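Local coordinates for protein UDP-glucose 6-dehydrogenase (Pyrobaculum islandicum, PDB 3VTF) that probably oxidises UDP-glucose to UDP-glucuronate with two molecules of NAD(+), and binds UDP-glucose in a cleft between its two alpha/beta domains, at residues S231-A236 and K287-F292; L237-A242 and R271-A276; L278-S283 and R311-M316; V404-A409 and V423-Y428. All blocks are in the same frame, centred on the assembly; numbering follows the deposited sequence.

Interaction 1: residues S231-A236 and K287-F292; sequences SNVFLA and KDTLAF. With UPG (uridine-5'-diphosphate-glucose), chain B.
Asn232 and Asp288 make the polar part of this contact between helix 221-251 and helix 285-298 of the central domain. The amide ND2 gives one hydrogen to Asp288 OD2 at 2.9 Å, a bent bond (N-H...O 140°) that arrives at the anti lone pair of the carboxylate oxygen. Its other N-H points at the substrate: the hydrogen bond from Asn232 ND2 to O6' of UDP-glucose is 2.9 Å long and nearly straight, at 167°. Both hydrogens of one amide nitrogen are thus spent, and its OD1 accepts from Lys228 NZ, so the amide is held on both sides against a flip. Charge enters through Asp288 OD1, which forms a salt bridge with Lys287 NZ on the syn side.

Apolar contact fills the rest. One methyl of Val233, CG2, does most of the touching: with CG1 anti to the backbone N, CG2 lies anti to the carbonyl carbon and reaches over Thr289, 3.9 Å from its CA, and comes equally near Phe292 CD2. The methyl of Ala236 meets Thr289 OG1, a hydroxyl bonded to Phe285 O in its own helix. The short helix segments pass 9.2 Å apart at a signed crossing angle of -113°.

A leucine in place of Asn232 would probably leave both O6' and Asp288 OD2 without this donor and deprive Lys228 NZ of one acceptor. The chain of bonds suggests that Asp288, itself paired with Lys287, helps to orient the amide that donates to O6', and the aspartate probably polarises that amide.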
# COMPACT_ATOMS: atom_id res chain seq x y z
N SER A 231 -1.06 -9.91 -3.62
CA SER A 231 -1.00 -9.76 -2.19
C SER A 231 0.44 -9.74 -1.68
O SER A 231 0.78 -8.91 -0.85
CB SER A 231 -1.80 -10.85 -1.44
OG SER A 231 -3.16 -10.80 -1.95
N ASN A 232 1.25 -10.73 -2.03
CA ASN A 232 2.60 -10.80 -1.46
C ASN A 232 3.48 -9.63 -1.94
O ASN A 232 4.28 -9.05 -1.15
CB ASN A 232 3.32 -12.14 -1.88
CG ASN A 232 3.08 -13.28 -0.83
OD1 ASN A 232 2.10 -13.22 -0.10
ND2 ASN A 232 3.89 -14.33 -0.84
N VAL A 233 3.34 -9.29 -3.23
CA VAL A 233 4.14 -8.15 -3.74
C VAL A 233 3.66 -6.81 -3.11
O VAL A 233 4.44 -5.90 -2.84
CB VAL A 233 4.10 -8.09 -5.26
CG1 VAL A 233 4.83 -6.81 -5.77
CG2 VAL A 233 4.81 -9.38 -5.75
N PHE A 234 2.36 -6.69 -2.89
CA PHE A 234 1.89 -5.44 -2.24
C PHE A 234 2.40 -5.29 -0.80
O PHE A 234 2.81 -4.18 -0.40
CB PHE A 234 0.35 -5.29 -2.26
CG PHE A 234 -0.12 -3.97 -1.70
CD1 PHE A 234 0.02 -2.80 -2.44
CD2 PHE A 234 -0.63 -3.94 -0.41
CE1 PHE A 234 -0.37 -1.58 -1.87
CE2 PHE A 234 -1.01 -2.72 0.17
CZ PHE A 234 -0.88 -1.57 -0.55
N LEU A 235 2.45 -6.39 -0.06
CA LEU A 235 3.07 -6.33 1.29
C LEU A 235 4.55 -5.95 1.22
O LEU A 235 5.05 -5.15 2.04
CB LEU A 235 2.89 -7.63 2.03
CG LEU A 235 1.38 -7.93 2.34
CD1 LEU A 235 1.13 -9.40 2.66
CD2 LEU A 235 0.88 -7.04 3.50
N ALA A 236 5.28 -6.57 0.29
CA ALA A 236 6.68 -6.22 0.10
C ALA A 236 6.82 -4.74 -0.27
O ALA A 236 7.76 -4.06 0.19
CB ALA A 236 7.30 -7.16 -1.00
N LYS A 287 11.61 -13.95 -3.43
CA LYS A 287 11.56 -14.76 -4.67
C LYS A 287 10.21 -14.58 -5.37
O LYS A 287 10.13 -14.61 -6.64
CB LYS A 287 11.95 -16.21 -4.38
CG LYS A 287 11.00 -17.08 -3.50
CD LYS A 287 9.89 -17.78 -4.28
CE LYS A 287 9.11 -18.75 -3.38
NZ LYS A 287 7.87 -19.13 -4.09
N ASP A 288 9.11 -14.34 -4.60
CA ASP A 288 7.80 -14.09 -5.32
C ASP A 288 7.83 -12.78 -6.03
O ASP A 288 7.22 -12.61 -7.04
CB ASP A 288 6.56 -14.10 -4.37
CG ASP A 288 6.35 -15.52 -3.77
OD1 ASP A 288 6.75 -16.50 -4.42
OD2 ASP A 288 5.73 -15.68 -2.67
N THR A 289 8.48 -11.78 -5.43
CA THR A 289 8.54 -10.49 -6.08
C THR A 289 9.36 -10.59 -7.41
O THR A 289 8.98 -10.02 -8.42
CB THR A 289 9.18 -9.37 -5.14
OG1 THR A 289 8.30 -9.24 -3.98
CG2 THR A 289 9.19 -7.99 -5.83
N LEU A 290 10.49 -11.26 -7.31
CA LEU A 290 11.35 -11.48 -8.48
C LEU A 290 10.56 -12.33 -9.53
O LEU A 290 10.54 -12.00 -10.68
CB LEU A 290 12.60 -12.26 -8.02
CG LEU A 290 13.64 -12.53 -9.19
CD1 LEU A 290 13.92 -11.20 -9.85
CD2 LEU A 290 14.92 -13.12 -8.55
N ALA A 291 9.88 -13.39 -9.09
CA ALA A 291 9.04 -14.19 -10.06
C ALA A 291 7.99 -13.34 -10.73
O ALA A 291 7.66 -13.50 -11.93
CB ALA A 291 8.42 -15.46 -9.37
N PHE A 292 7.39 -12.41 -9.95
CA PHE A 292 6.35 -11.55 -10.53
C PHE A 292 6.91 -10.63 -11.57
O PHE A 292 6.33 -10.43 -12.66
CB PHE A 292 5.68 -10.73 -9.37
CG PHE A 292 4.45 -10.01 -9.76
CD1 PHE A 292 3.32 -10.71 -10.22
CD2 PHE A 292 4.33 -8.62 -9.57
CE1 PHE A 292 2.11 -10.05 -10.54
CE2 PHE A 292 3.16 -7.93 -9.92
CZ PHE A 292 2.02 -8.67 -10.38
N1 UPG B . 8.99 -7.42 7.54
C2 UPG B . 9.51 -6.08 7.54
N3 UPG B . 8.71 -5.08 7.92
C4 UPG B . 7.38 -5.33 8.24
C5 UPG B . 6.82 -6.65 8.22
C6 UPG B . 7.68 -7.69 7.81
O2 UPG B . 10.71 -5.83 7.22
O4 UPG B . 6.64 -4.34 8.54
C1C UPG B . 9.95 -8.45 7.08
C2C UPG B . 10.04 -9.56 8.11
O2C UPG B . 11.06 -9.32 9.08
C3C UPG B . 10.39 -10.79 7.24
C4C UPG B . 9.69 -10.51 5.91
O4C UPG B . 9.31 -9.12 5.97
O3C UPG B . 11.81 -10.76 6.93
C5C UPG B . 8.40 -11.35 5.71
O5C UPG B . 7.69 -11.36 6.95
PA UPG B . 6.24 -12.22 7.07
O1A UPG B . 5.17 -11.63 6.09
O2A UPG B . 5.96 -12.46 8.57
O3A UPG B . 6.81 -13.67 6.67
PB UPG B . 6.18 -14.89 5.76
O1B UPG B . 6.02 -16.08 6.67
O2B UPG B . 7.32 -14.90 4.72
O3B UPG B . 4.71 -14.55 5.25
C1' UPG B . 4.49 -14.04 3.90
C2' UPG B . 3.11 -13.40 3.89
C3' UPG B . 2.06 -14.53 3.99
C4' UPG B . 2.30 -15.50 2.81
C5' UPG B . 3.72 -16.18 3.03
C6' UPG B . 4.19 -17.16 1.94
O2' UPG B . 3.19 -12.65 5.16
O3' UPG B . 0.79 -13.92 3.89
O4' UPG B . 1.31 -16.55 2.92
O5' UPG B . 4.62 -15.05 2.90
O6' UPG B . 3.61 -16.79 0.66

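Interaction 2: residues L237-A242 and R271-A276; sequences LKISFA and RHYFGA. With UPG (uridine-5'-diphosphate-glucose), chain B.
Lys238 lies across the ring of Phe274, where helix 221-251 meets the irregular loop that carries the uracil-binding turn, an inverse gamma turn centred on Gly275. The lysine starts with CG anti to its carbonyl carbon (chi1 -54°) and bends at chi3, which carries CE over one face of the ring: CE stands 3.8 Å from the centroid of Phe274, a CH-pi contact. The ammonium follows over the same face as a cation-pi partner, 26° off the ring normal. Its NZ gives a hydrogen bond of 2.7 Å to His272 O, in the carbonyl plane, and has further acceptors in Gly270 O and in Arg268 O of the second subunit; these three carbonyl oxygens probably help to stabilise the buried ammonium. Phe274 and Phe234 of the second subunit form an edge-to-face pair across the dimer interface.

Tyr273 faces the ligand. C5 of the uracil stands 3.5 Å above the plane of the phenol, over its centre, while Ile239 CD1 comes to Tyr273 CD1 obliquely and also touches the base, 3.6 Å from its N1. The hydroxyl of Tyr273 donates to O1A of the diphosphate. A valine in place of Tyr273 would probably leave C5 of the base without its aromatic floor and O1A without this donor.

The lack of a side chain on Gly275 lets uracil O4 come close, where a CB would collide with it. Two backbone bonds read the base edge: Gly275 N donates to O4 of UDP-glucose at 2.9 Å, and N3 of the base returns a nearly straight bond, at 171°, to Gly275 O.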
# COMPACT_ATOMS: atom_id res chain seq x y z
N LEU A 237 5.86 -4.23 -1.07
CA LEU A 237 5.84 -2.85 -1.50
C LEU A 237 5.63 -1.93 -0.29
O LEU A 237 6.25 -0.83 -0.23
CB LEU A 237 4.71 -2.63 -2.56
CG LEU A 237 4.29 -1.26 -3.03
CD1 LEU A 237 3.35 -1.23 -4.26
CD2 LEU A 237 3.44 -0.67 -1.93
N LYS A 238 4.73 -2.30 0.63
CA LYS A 238 4.58 -1.44 1.84
C LYS A 238 5.86 -1.35 2.57
O LYS A 238 6.14 -0.25 3.08
CB LYS A 238 3.50 -1.94 2.83
CG LYS A 238 2.15 -2.14 2.12
CD LYS A 238 0.84 -2.22 2.99
CE LYS A 238 0.82 -1.35 4.26
NZ LYS A 238 -0.54 -1.43 5.00
N ILE A 239 6.56 -2.48 2.75
CA ILE A 239 7.82 -2.49 3.48
C ILE A 239 8.87 -1.57 2.75
O ILE A 239 9.55 -0.74 3.39
CB ILE A 239 8.36 -3.93 3.58
CG1 ILE A 239 7.38 -4.78 4.44
CG2 ILE A 239 9.70 -3.98 4.28
CD1 ILE A 239 7.69 -6.27 4.39
N SER A 240 8.99 -1.73 1.44
CA SER A 240 9.99 -0.95 0.68
C SER A 240 9.62 0.53 0.61
O SER A 240 10.51 1.41 0.60
CB SER A 240 10.11 -1.55 -0.76
OG SER A 240 10.83 -2.72 -0.65
N PHE A 241 8.32 0.81 0.50
CA PHE A 241 7.88 2.17 0.59
C PHE A 241 8.27 2.78 1.96
O PHE A 241 8.73 3.94 2.03
CB PHE A 241 6.42 2.35 0.30
CG PHE A 241 5.98 3.76 0.31
CD1 PHE A 241 6.37 4.61 -0.71
CD2 PHE A 241 5.25 4.27 1.34
CE1 PHE A 241 5.97 5.96 -0.77
CE2 PHE A 241 4.81 5.58 1.33
CZ PHE A 241 5.14 6.46 0.27
N ALA A 242 8.02 2.05 3.05
CA ALA A 242 8.40 2.56 4.41
C ALA A 242 9.94 2.81 4.45
O ALA A 242 10.39 3.77 5.09
CB ALA A 242 7.99 1.58 5.51
N ARG A 271 -2.81 -0.29 8.61
CA ARG A 271 -1.69 0.26 9.47
C ARG A 271 -0.47 -0.66 9.55
O ARG A 271 0.65 -0.25 9.90
CB ARG A 271 -2.22 0.63 10.86
CG ARG A 271 -2.77 -0.57 11.59
CD ARG A 271 -3.69 -0.05 12.73
NE ARG A 271 -4.35 -1.21 13.34
CZ ARG A 271 -3.76 -2.05 14.21
NH1 ARG A 271 -2.51 -1.85 14.61
NH2 ARG A 271 -4.43 -3.11 14.67
N HIS A 272 -0.63 -1.89 9.11
CA HIS A 272 0.47 -2.84 9.27
C HIS A 272 1.40 -2.89 8.06
O HIS A 272 0.98 -2.58 6.91
CB HIS A 272 -0.19 -4.21 9.38
CG HIS A 272 -1.25 -4.29 10.45
ND1 HIS A 272 -0.94 -4.28 11.76
CD2 HIS A 272 -2.64 -4.43 10.37
CE1 HIS A 272 -2.07 -4.42 12.49
NE2 HIS A 272 -3.10 -4.53 11.63
N TYR A 273 2.58 -3.43 8.31
CA TYR A 273 3.65 -3.73 7.31
C TYR A 273 4.33 -2.46 6.82
O TYR A 273 4.91 -2.45 5.74
CB TYR A 273 3.16 -4.65 6.13
CG TYR A 273 3.36 -6.09 6.49
CD1 TYR A 273 4.13 -6.93 5.68
CD2 TYR A 273 2.86 -6.59 7.68
CE1 TYR A 273 4.33 -8.27 6.05
CE2 TYR A 273 3.11 -7.89 8.09
CZ TYR A 273 3.83 -8.71 7.27
OH TYR A 273 3.93 -10.01 7.65
N PHE A 274 4.29 -1.40 7.67
CA PHE A 274 5.19 -0.25 7.38
C PHE A 274 6.38 -0.30 8.35
O PHE A 274 6.92 0.74 8.70
CB PHE A 274 4.43 1.08 7.59
CG PHE A 274 3.42 1.39 6.55
CD1 PHE A 274 3.79 1.42 5.15
CD2 PHE A 274 2.15 1.77 6.90
CE1 PHE A 274 2.92 1.78 4.18
CE2 PHE A 274 1.26 2.13 5.90
CZ PHE A 274 1.63 2.19 4.56
N GLY A 275 6.88 -1.50 8.67
CA GLY A 275 8.03 -1.60 9.53
C GLY A 275 9.34 -1.43 8.76
O GLY A 275 9.97 -2.41 8.31
N ALA A 276 9.77 -0.17 8.67
CA ALA A 276 11.00 0.17 7.97
C ALA A 276 12.13 -0.56 8.68
O ALA A 276 12.03 -0.91 9.85
CB ALA A 276 11.19 1.68 8.10
N1 UPG B . 8.99 -7.42 7.54
C2 UPG B . 9.51 -6.08 7.54
N3 UPG B . 8.71 -5.08 7.92
C4 UPG B . 7.38 -5.33 8.24
C5 UPG B . 6.82 -6.65 8.22
C6 UPG B . 7.68 -7.69 7.81
O2 UPG B . 10.71 -5.83 7.22
O4 UPG B . 6.64 -4.34 8.54
C1C UPG B . 9.95 -8.45 7.08
C2C UPG B . 10.04 -9.56 8.11
O2C UPG B . 11.06 -9.32 9.08
C3C UPG B . 10.39 -10.79 7.24
C4C UPG B . 9.69 -10.51 5.91
O4C UPG B . 9.31 -9.12 5.97
O3C UPG B . 11.81 -10.76 6.93
C5C UPG B . 8.40 -11.35 5.71
O5C UPG B . 7.69 -11.36 6.95
PA UPG B . 6.24 -12.22 7.07
O1A UPG B . 5.17 -11.63 6.09
O2A UPG B . 5.96 -12.46 8.57
O3A UPG B . 6.81 -13.67 6.67
PB UPG B . 6.18 -14.89 5.76
O1B UPG B . 6.02 -16.08 6.67
O2B UPG B . 7.32 -14.90 4.72
O3B UPG B . 4.71 -14.55 5.25
C1' UPG B . 4.49 -14.04 3.90
C2' UPG B . 3.11 -13.40 3.89
C3' UPG B . 2.06 -14.53 3.99
C4' UPG B . 2.30 -15.50 2.81
C5' UPG B . 3.72 -16.18 3.03
C6' UPG B . 4.19 -17.16 1.94
O2' UPG B . 3.19 -12.65 5.16
O3' UPG B . 0.79 -13.92 3.89
O4' UPG B . 1.31 -16.55 2.92
O5' UPG B . 4.62 -15.05 2.90
O6' UPG B . 3.61 -16.79 0.66

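Interaction 3: residues L278-S283 and R311-M316; sequences LGFGGS and RVNEYM. With UPG (uridine-5'-diphosphate-glucose), chain B.
Asn313 reaches from helix 304-328 to lay its flat amide over one face of the Phe280 ring, the two planes only 9° apart. Its CG is anti to the backbone N (chi1 -163°), which sends the amide out from the helix, and CG comes to 3.4 Å from Phe280 CZ. The ring is in position to receive it because the CG of Phe280 sits between the backbone N and the carbonyl carbon (chi1 43°).

Met316, one turn further along the helix, sets its CB against Leu278 O at 3.4 Å, after which its side chain leads away. Leu278 turns its CB away from the helix, and its side chain packs on Ala407 and Arg427 of the UDP-binding domain. Gly279 passes close to Asn313; a CB on this glycine would clash with the asparagine side chain, and the backbone angles of Gly279 also disfavour one.

On the other side of the loop, Phe280 CB touches the ribose, 3.2 Å from O4C of UDP-glucose, and Gly281 N donates a nearly straight bond of 2.9 Å to ribose O3C. The amide-on-ring stack thus joins the glycine-rich loop to helix 304-328, while in this contact a backbone N-H holds the ribose hydroxyl.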
# COMPACT_ATOMS: atom_id res chain seq x y z
N LEU A 278 15.76 -3.33 7.81
CA LEU A 278 16.68 -4.00 6.90
C LEU A 278 16.02 -4.61 5.69
O LEU A 278 16.73 -5.08 4.77
CB LEU A 278 17.43 -5.12 7.62
CG LEU A 278 18.51 -4.75 8.61
CD1 LEU A 278 19.16 -6.10 9.00
CD2 LEU A 278 19.54 -3.99 7.81
N GLY A 279 14.70 -4.64 5.68
CA GLY A 279 13.91 -5.14 4.51
C GLY A 279 13.34 -6.51 4.75
O GLY A 279 13.46 -7.05 5.88
N PHE A 280 12.81 -7.14 3.70
CA PHE A 280 12.15 -8.49 3.94
C PHE A 280 13.09 -9.59 3.52
O PHE A 280 13.78 -9.48 2.47
CB PHE A 280 10.80 -8.55 3.19
CG PHE A 280 10.86 -7.97 1.75
CD1 PHE A 280 11.21 -8.80 0.68
CD2 PHE A 280 10.56 -6.65 1.48
CE1 PHE A 280 11.30 -8.35 -0.61
CE2 PHE A 280 10.63 -6.14 0.18
CZ PHE A 280 11.02 -7.01 -0.90
N GLY A 281 13.10 -10.70 4.30
CA GLY A 281 13.80 -11.89 3.89
C GLY A 281 12.77 -13.05 3.88
O GLY A 281 11.55 -12.83 3.65
N GLY A 282 13.25 -14.25 4.13
CA GLY A 282 12.35 -15.45 4.14
C GLY A 282 12.28 -16.02 2.71
O GLY A 282 12.78 -15.42 1.73
N SER A 283 11.64 -17.17 2.60
CA SER A 283 11.60 -17.88 1.32
C SER A 283 10.46 -17.46 0.47
O SER A 283 10.29 -18.07 -0.58
CB SER A 283 11.52 -19.42 1.49
OG SER A 283 10.36 -19.73 2.24
N ARG A 311 14.68 -3.17 -5.72
CA ARG A 311 15.89 -2.30 -5.63
C ARG A 311 16.08 -1.76 -4.19
O ARG A 311 17.20 -1.77 -3.62
CB ARG A 311 15.72 -1.18 -6.60
CG ARG A 311 16.76 -0.08 -6.52
CD ARG A 311 16.47 1.10 -7.48
NE ARG A 311 17.28 2.25 -7.08
CZ ARG A 311 18.44 2.54 -7.67
NH1 ARG A 311 18.83 1.76 -8.66
NH2 ARG A 311 19.20 3.58 -7.29
N VAL A 312 15.01 -1.23 -3.61
CA VAL A 312 15.11 -0.72 -2.21
C VAL A 312 15.48 -1.83 -1.29
O VAL A 312 16.36 -1.70 -0.47
CB VAL A 312 13.76 -0.07 -1.83
CG1 VAL A 312 13.69 0.22 -0.30
CG2 VAL A 312 13.60 1.19 -2.64
N ASN A 313 14.84 -3.02 -1.45
CA ASN A 313 15.12 -4.11 -0.52
C ASN A 313 16.55 -4.54 -0.58
O ASN A 313 17.17 -4.88 0.47
CB ASN A 313 14.18 -5.29 -0.83
CG ASN A 313 14.09 -6.28 0.30
OD1 ASN A 313 14.44 -7.48 0.18
ND2 ASN A 313 13.61 -5.80 1.40
N GLU A 314 17.12 -4.57 -1.79
CA GLU A 314 18.48 -5.08 -1.89
C GLU A 314 19.48 -4.06 -1.32
O GLU A 314 20.56 -4.40 -0.92
CB GLU A 314 18.78 -5.32 -3.39
CG GLU A 314 18.15 -6.64 -3.85
CD GLU A 314 18.05 -6.76 -5.40
OE1 GLU A 314 18.27 -5.74 -6.10
OE2 GLU A 314 17.70 -7.84 -5.91
N TYR A 315 19.08 -2.79 -1.35
CA TYR A 315 19.92 -1.69 -0.85
C TYR A 315 20.06 -1.65 0.67
O TYR A 315 21.17 -1.34 1.20
CB TYR A 315 19.32 -0.35 -1.32
CG TYR A 315 20.06 0.89 -0.82
CD1 TYR A 315 21.33 1.20 -1.34
CD2 TYR A 315 19.46 1.80 0.12
CE1 TYR A 315 22.01 2.35 -0.94
CE2 TYR A 315 20.12 2.97 0.53
CZ TYR A 315 21.39 3.25 -0.04
OH TYR A 315 22.09 4.40 0.29
N MET A 316 18.96 -1.94 1.40
CA MET A 316 18.95 -1.71 2.83
C MET A 316 20.11 -2.39 3.60
O MET A 316 20.73 -1.73 4.48
CB MET A 316 17.57 -2.08 3.48
CG MET A 316 16.43 -1.19 2.93
SD MET A 316 16.67 0.56 2.76
CE MET A 316 16.52 1.20 4.43
N1 UPG B . 8.99 -7.42 7.54
C2 UPG B . 9.51 -6.08 7.54
N3 UPG B . 8.71 -5.08 7.92
C4 UPG B . 7.38 -5.33 8.24
C5 UPG B . 6.82 -6.65 8.22
C6 UPG B . 7.68 -7.69 7.81
O2 UPG B . 10.71 -5.83 7.22
O4 UPG B . 6.64 -4.34 8.54
C1C UPG B . 9.95 -8.45 7.08
C2C UPG B . 10.04 -9.56 8.11
O2C UPG B . 11.06 -9.32 9.08
C3C UPG B . 10.39 -10.79 7.24
C4C UPG B . 9.69 -10.51 5.91
O4C UPG B . 9.31 -9.12 5.97
O3C UPG B . 11.81 -10.76 6.93
C5C UPG B . 8.40 -11.35 5.71
O5C UPG B . 7.69 -11.36 6.95
PA UPG B . 6.24 -12.22 7.07
O1A UPG B . 5.17 -11.63 6.09
O2A UPG B . 5.96 -12.46 8.57
O3A UPG B . 6.81 -13.67 6.67
PB UPG B . 6.18 -14.89 5.76
O1B UPG B . 6.02 -16.08 6.67
O2B UPG B . 7.32 -14.90 4.72
O3B UPG B . 4.71 -14.55 5.25
C1' UPG B . 4.49 -14.04 3.90
C2' UPG B . 3.11 -13.40 3.89
C3' UPG B . 2.06 -14.53 3.99
C4' UPG B . 2.30 -15.50 2.81
C5' UPG B . 3.72 -16.18 3.03
C6' UPG B . 4.19 -17.16 1.94
O2' UPG B . 3.19 -12.65 5.16
O3' UPG B . 0.79 -13.92 3.89
O4' UPG B . 1.31 -16.55 2.92
O5' UPG B . 4.62 -15.05 2.90
O6' UPG B . 3.61 -16.79 0.66

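Interaction 4: residues V404-A409 and V423-Y428; sequences VIIATA and VVDGRY
Arg427 NE gives a straight hydrogen bond to Ala407 O, 2.8 Å long at 172°. The oxygen lies in the guanidinium plane, at its edge, whereas the donor stands well above the carbonyl plane of Ala407. A bend at chi2 (-70°) folds the arginine back over residues 407-409 to make this bond, and its NH2 then reaches Gly279 O in the glycine-rich loop; Arg427 also binds UDP-glucose.

Backbone bonds of the parallel strands come next. Val424 N meets Val404 O at 2.8 Å, Ile406 N meets Val424 O at 3.1 Å, and Gly426 N meets Ile406 O as the strands end. A CB at Gly426 would clash with that last oxygen. At the end of the strand, Asp425 OD1 accepts from Arg427 N, 3.1 Å away, closing an Asx turn, while OD2 is held by Tyr438 OH and Val429 N.

The packing alternates between the two faces of the sheet. On one, Val404 CG1 lies beside Val423 CG2 at 3.7 Å, and Ile406 crosses Val423 with its CD1 against CG1; this face also carries Asp425. On the other, Ile405 CG1 rests 3.9 Å from Val424 CB. Past the strands, Ala409 CB touches Arg427 CB.

Strands 403-406 and 422-425 are neighbours in the parallel sheet of a Rossmann-like fold (order 3-2-1-4-5-6), flanked by 335-339 and 437-440; Arg427 follows a C-terminal strand end, where such folds bind nucleotides. Helices 304-328 and 354-364 cover the Ile405 side, helix 304-328 also packing on Val424, and helix 394-400 lies against Val404.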
# COMPACT_ATOMS: atom_id res chain seq x y z
N VAL A 404 27.62 -3.12 16.44
CA VAL A 404 26.66 -4.19 16.30
C VAL A 404 25.52 -3.74 15.31
O VAL A 404 25.15 -2.57 15.21
CB VAL A 404 26.11 -4.66 17.68
CG1 VAL A 404 25.18 -3.62 18.26
CG2 VAL A 404 25.28 -5.92 17.56
N ILE A 405 24.98 -4.71 14.59
CA ILE A 405 23.81 -4.44 13.74
C ILE A 405 22.75 -5.37 14.23
O ILE A 405 23.00 -6.60 14.32
CB ILE A 405 24.13 -4.75 12.23
CG1 ILE A 405 25.11 -3.73 11.67
CG2 ILE A 405 22.83 -4.73 11.42
CD1 ILE A 405 25.76 -4.02 10.28
N ILE A 406 21.61 -4.79 14.55
CA ILE A 406 20.45 -5.51 15.02
C ILE A 406 19.64 -5.90 13.77
O ILE A 406 19.15 -5.01 13.10
CB ILE A 406 19.58 -4.64 15.94
CG1 ILE A 406 20.41 -4.10 17.18
CG2 ILE A 406 18.32 -5.43 16.40
CD1 ILE A 406 19.51 -3.23 18.11
N ALA A 407 19.50 -7.20 13.50
CA ALA A 407 18.89 -7.66 12.25
C ALA A 407 17.58 -8.41 12.42
O ALA A 407 16.82 -8.55 11.47
CB ALA A 407 19.94 -8.51 11.44
N THR A 408 17.22 -8.82 13.65
CA THR A 408 15.91 -9.40 13.91
C THR A 408 15.49 -8.96 15.33
O THR A 408 16.27 -9.04 16.25
CB THR A 408 16.00 -10.93 13.97
OG1 THR A 408 16.71 -11.43 12.84
CG2 THR A 408 14.59 -11.60 14.03
N ALA A 409 14.33 -8.38 15.46
CA ALA A 409 13.90 -7.81 16.76
C ALA A 409 13.35 -8.94 17.64
O ALA A 409 12.18 -9.00 17.88
CB ALA A 409 12.83 -6.76 16.53
N VAL A 423 25.69 1.13 17.53
CA VAL A 423 24.63 0.25 17.14
C VAL A 423 24.05 0.83 15.86
O VAL A 423 23.64 2.01 15.82
CB VAL A 423 23.52 0.21 18.19
CG1 VAL A 423 22.30 -0.61 17.75
CG2 VAL A 423 24.06 -0.30 19.52
N VAL A 424 23.91 -0.04 14.86
CA VAL A 424 23.13 0.27 13.63
C VAL A 424 21.89 -0.60 13.81
O VAL A 424 22.00 -1.85 13.83
CB VAL A 424 23.94 -0.10 12.37
CG1 VAL A 424 23.05 -0.08 11.14
CG2 VAL A 424 25.13 0.88 12.18
N ASP A 425 20.76 0.04 14.04
CA ASP A 425 19.53 -0.67 14.37
C ASP A 425 18.73 -0.96 13.09
O ASP A 425 18.21 -0.00 12.39
CB ASP A 425 18.69 0.23 15.27
CG ASP A 425 17.45 -0.44 15.77
OD1 ASP A 425 17.17 -1.59 15.38
OD2 ASP A 425 16.70 0.19 16.56
N GLY A 426 18.60 -2.24 12.76
CA GLY A 426 17.88 -2.56 11.49
C GLY A 426 16.46 -2.89 11.65
O GLY A 426 15.81 -3.19 10.65
N ARG A 427 16.01 -2.97 12.90
CA ARG A 427 14.65 -3.39 13.23
C ARG A 427 13.83 -2.55 14.23
O ARG A 427 12.75 -2.97 14.59
CB ARG A 427 14.64 -4.85 13.68
CG ARG A 427 15.17 -5.81 12.65
CD ARG A 427 14.22 -5.95 11.48
NE ARG A 427 14.74 -6.90 10.51
CZ ARG A 427 14.35 -6.96 9.24
NH1 ARG A 427 13.45 -6.13 8.78
NH2 ARG A 427 14.88 -7.86 8.44
N TYR A 428 14.31 -1.37 14.63
CA TYR A 428 13.64 -0.54 15.62
C TYR A 428 13.50 -1.14 17.01
O TYR A 428 12.47 -1.66 17.36
CB TYR A 428 12.28 -0.08 15.14
CG TYR A 428 11.82 1.22 15.72
CD1 TYR A 428 12.23 2.42 15.20
CD2 TYR A 428 10.95 1.25 16.79
CE1 TYR A 428 11.81 3.61 15.72
CE2 TYR A 428 10.52 2.44 17.33
CZ TYR A 428 10.96 3.63 16.79
OH TYR A 428 10.55 4.82 17.29

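Interactions 1, 2 and 3 all lie in the central domain and grip different parts of one UDP-glucose: interaction 1 the glucose O6', interaction 2 the uracil and a phosphate oxygen, interaction 3 the ribose. Their centres are 12 to 13 Å apart, and they touch directly: Leu235 CB meets Tyr273 CD1 at 3.9 Å, and Ala236 O meets Phe280 CE2 at 3.5 Å. Interaction 4, in the UDP-binding domain, closes the pocket from across the cleft. It joins interaction 3 through probable hydrogen bonds, Leu278 N to Gly426 O (2.8 Å) and Arg427 NH2 to Gly279 O (3.0 Å), but stays about 11 Å, nearest atoms, from interaction 1.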